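Local coordinates for putative oxidoreductase (Thermus thermophilus, PDB 2ISM), which is a putative oxidoreductase of the glucose/sorbosone dehydrogenase family, a beta-propeller protein that binds a calcium ion, at residues His83-Phe86 and Pro87-Tyr91. Numbering follows the deposited sequence.
Sequences HPRF and PQEPY
Pro87 follows Phe86 through a cis peptide bond and sets CB over one face of the phenyl ring in a CH-pi contact, Pro87 CB standing 4.0 Å from the ring centroid of Phe86, almost on the ring normal. Phe86 has CG anti to its own N (chi1 -175°), which brings that face under the proline; His112 of strand 104-112 meets the same ring edge-to-face. Glu89 meets both His83 and Arg85. Glu89 N donates to Arg85 O at 3.1 Å, and Glu89 CB sits 3.5 Å over the centre of the His83 imidazole in a second CH-pi contact. That imidazole is itself steadied by Arg85 N, which gives an in-plane hydrogen bond to ND1. Bent at chi2 (-75°), the Glu89 chain then runs alongside Arg85, and Arg85 NH2 meets Glu89 OE2 at 2.9 Å in a hydrogen-bonded salt bridge, approaching from above the carboxylate plane, to which the guanidinium plane is nearly perpendicular (89°). Past Pro90, Tyr91 O accepts from His83 N at 3.0 Å, closing the loop between its first and last residues. A type I turn, His83 to Phe86, followed by a cis-proline thus connects antiparallel strands 77-82 and 92-98, the first two of a four-stranded beta-propeller blade.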
ATOM      1  N   HIS B  83      14.463 -17.659  -9.899  1.00 12.67           N
ATOM      2  CA  HIS B  83      15.840 -17.175  -9.930  1.00 14.10           C
ATOM      3  C   HIS B  83      15.751 -15.652 -10.058  1.00 16.46           C
ATOM      4  O   HIS B  83      14.866 -15.139 -10.733  1.00 16.84           O
ATOM      5  CB  HIS B  83      16.571 -17.769 -11.142  1.00 14.80           C
ATOM      6  CG  HIS B  83      18.032 -17.451 -11.189  1.00 13.94           C
ATOM      7  ND1 HIS B  83      18.512 -16.178 -11.410  1.00 17.75           N
ATOM      8  CD2 HIS B  83      19.121 -18.244 -11.044  1.00 15.03           C
ATOM      9  CE1 HIS B  83      19.834 -16.200 -11.400  1.00 13.18           C
ATOM     10  NE2 HIS B  83      20.227 -17.441 -11.179  1.00 17.19           N
ATOM     11  N   PRO B  84      16.655 -14.911  -9.397  1.00 14.49           N
ATOM     12  CA  PRO B  84      16.630 -13.445  -9.474  1.00 16.38           C
ATOM     13  C   PRO B  84      16.618 -12.885 -10.899  1.00 21.01           C
ATOM     14  O   PRO B  84      16.036 -11.828 -11.150  1.00 20.08           O
ATOM     15  CB  PRO B  84      17.886 -13.042  -8.706  1.00 18.98           C
ATOM     16  CG  PRO B  84      17.970 -14.094  -7.658  1.00 17.88           C
ATOM     17  CD  PRO B  84      17.687 -15.363  -8.451  1.00 10.23           C
ATOM     18  N   ARG B  85      17.261 -13.590 -11.825  1.00 21.02           N
ATOM     19  CA  ARG B  85      17.321 -13.151 -13.219  1.00 21.92           C
ATOM     20  C   ARG B  85      16.405 -13.957 -14.142  1.00 20.36           C
ATOM     21  O   ARG B  85      16.679 -14.116 -15.332  1.00 22.36           O
ATOM     22  CB  ARG B  85      18.766 -13.213 -13.726  1.00 23.28           C
ATOM     23  CG  ARG B  85      19.722 -12.335 -12.924  1.00 29.22           C
ATOM     24  CD  ARG B  85      21.049 -12.115 -13.640  1.00 34.52           C
ATOM     25  NE  ARG B  85      21.834 -13.338 -13.786  1.00 38.02           N
ATOM     26  CZ  ARG B  85      22.336 -14.032 -12.768  1.00 41.96           C
ATOM     27  NH1 ARG B  85      22.137 -13.627 -11.521  1.00 42.08           N
ATOM     28  NH2 ARG B  85      23.049 -15.126 -12.999  1.00 35.45           N
ATOM     29  N   PHE B  86      15.315 -14.462 -13.579  1.00 19.63           N
ATOM     30  CA  PHE B  86      14.323 -15.236 -14.327  1.00 19.65           C
ATOM     31  C   PHE B  86      13.666 -14.285 -15.333  1.00 23.16           C
ATOM     32  O   PHE B  86      13.365 -13.143 -14.997  1.00 21.02           O
ATOM     33  CB  PHE B  86      13.275 -15.767 -13.343  1.00 20.35           C
ATOM     34  CG  PHE B  86      12.259 -16.681 -13.958  1.00 19.14           C
ATOM     35  CD1 PHE B  86      12.501 -18.049 -14.053  1.00 24.02           C
ATOM     36  CD2 PHE B  86      11.051 -16.180 -14.430  1.00 22.45           C
ATOM     37  CE1 PHE B  86      11.550 -18.908 -14.608  1.00 18.31           C
ATOM     38  CE2 PHE B  86      10.094 -17.030 -14.988  1.00 20.64           C
ATOM     39  CZ  PHE B  86      10.346 -18.397 -15.076  1.00 18.14           C
ATOM     40  N   PRO B  87      13.416 -14.738 -16.582  1.00 21.91           N
ATOM     41  CA  PRO B  87      13.700 -16.056 -17.155  1.00 25.58           C
ATOM     42  C   PRO B  87      15.038 -16.201 -17.893  1.00 26.90           C
ATOM     43  O   PRO B  87      15.318 -17.268 -18.445  1.00 26.72           O
ATOM     44  CB  PRO B  87      12.510 -16.265 -18.086  1.00 24.66           C
ATOM     45  CG  PRO B  87      12.324 -14.902 -18.651  1.00 23.45           C
ATOM     46  CD  PRO B  87      12.476 -13.995 -17.434  1.00 25.19           C
ATOM     47  N   GLN B  88      15.856 -15.146 -17.920  1.00 26.23           N
ATOM     48  CA  GLN B  88      17.163 -15.232 -18.581  1.00 31.40           C
ATOM     49  C   GLN B  88      17.866 -16.457 -18.018  1.00 28.61           C
ATOM     50  O   GLN B  88      18.526 -17.203 -18.738  1.00 24.46           O
ATOM     51  CB  GLN B  88      18.011 -13.984 -18.313  1.00 36.50           C
ATOM     52  CG  GLN B  88      19.478 -14.300 -18.008  1.00 48.92           C
ATOM     53  CD  GLN B  88      20.444 -13.288 -18.585  1.00 55.89           C
ATOM     54  OE1 GLN B  88      21.430 -12.918 -17.945  1.00 61.56           O
ATOM     55  NE2 GLN B  88      20.176 -12.846 -19.809  1.00 60.97           N
ATOM     56  N   GLU B  89      17.745 -16.625 -16.707  1.00 26.00           N
ATOM     57  CA  GLU B  89      18.286 -17.785 -16.014  1.00 24.79           C
ATOM     58  C   GLU B  89      16.954 -18.469 -15.731  1.00 22.30           C
ATOM     59  O   GLU B  89      16.285 -18.152 -14.751  1.00 18.76           O
ATOM     60  CB  GLU B  89      18.973 -17.367 -14.712  1.00 25.76           C
ATOM     61  CG  GLU B  89      20.166 -16.433 -14.904  1.00 31.02           C
ATOM     62  CD  GLU B  89      21.402 -17.141 -15.435  1.00 36.94           C
ATOM     63  OE1 GLU B  89      21.309 -18.335 -15.795  1.00 34.67           O
ATOM     64  OE2 GLU B  89      22.470 -16.497 -15.496  1.00 39.55           O
ATOM     65  N   PRO B  90      16.539 -19.389 -16.616  1.00 20.23           N
ATOM     66  CA  PRO B  90      15.286 -20.145 -16.541  1.00 19.06           C
ATOM     67  C   PRO B  90      15.459 -21.123 -15.395  1.00 19.92           C
ATOM     68  O   PRO B  90      15.909 -22.249 -15.601  1.00 20.00           O
ATOM     69  CB  PRO B  90      15.221 -20.813 -17.902  1.00 23.52           C
ATOM     70  CG  PRO B  90      16.645 -21.161 -18.132  1.00 25.22           C
ATOM     71  CD  PRO B  90      17.362 -19.881 -17.738  1.00 24.37           C
ATOM     72  N   TYR B  91      15.074 -20.714 -14.194  1.00 15.53           N
ATOM     73  CA  TYR B  91      15.234 -21.592 -13.049  1.00 15.84           C
ATOM     74  C   TYR B  91      14.203 -21.239 -11.983  1.00 17.25           C
ATOM     75  O   TYR B  91      14.001 -20.071 -11.650  1.00 14.95           O
ATOM     76  CB  TYR B  91      16.623 -21.697 -12.417  1.00 16.05           C
ATOM     77  CG  TYR B  91      17.676 -22.184 -13.391  1.00 21.83           C
ATOM     78  CD1 TYR B  91      17.651 -23.494 -13.873  1.00 22.51           C
ATOM     79  CD2 TYR B  91      18.675 -21.327 -13.858  1.00 22.94           C
ATOM     80  CE1 TYR B  91      18.593 -23.939 -14.799  1.00 23.79           C
ATOM     81  CE2 TYR B  91      19.624 -21.764 -14.786  1.00 24.65           C
ATOM     82  CZ  TYR B  91      19.576 -23.069 -15.251  1.00 26.77           C
ATOM     83  OH  TYR B  91      20.498 -23.504 -16.175  1.00 26.34           O
TER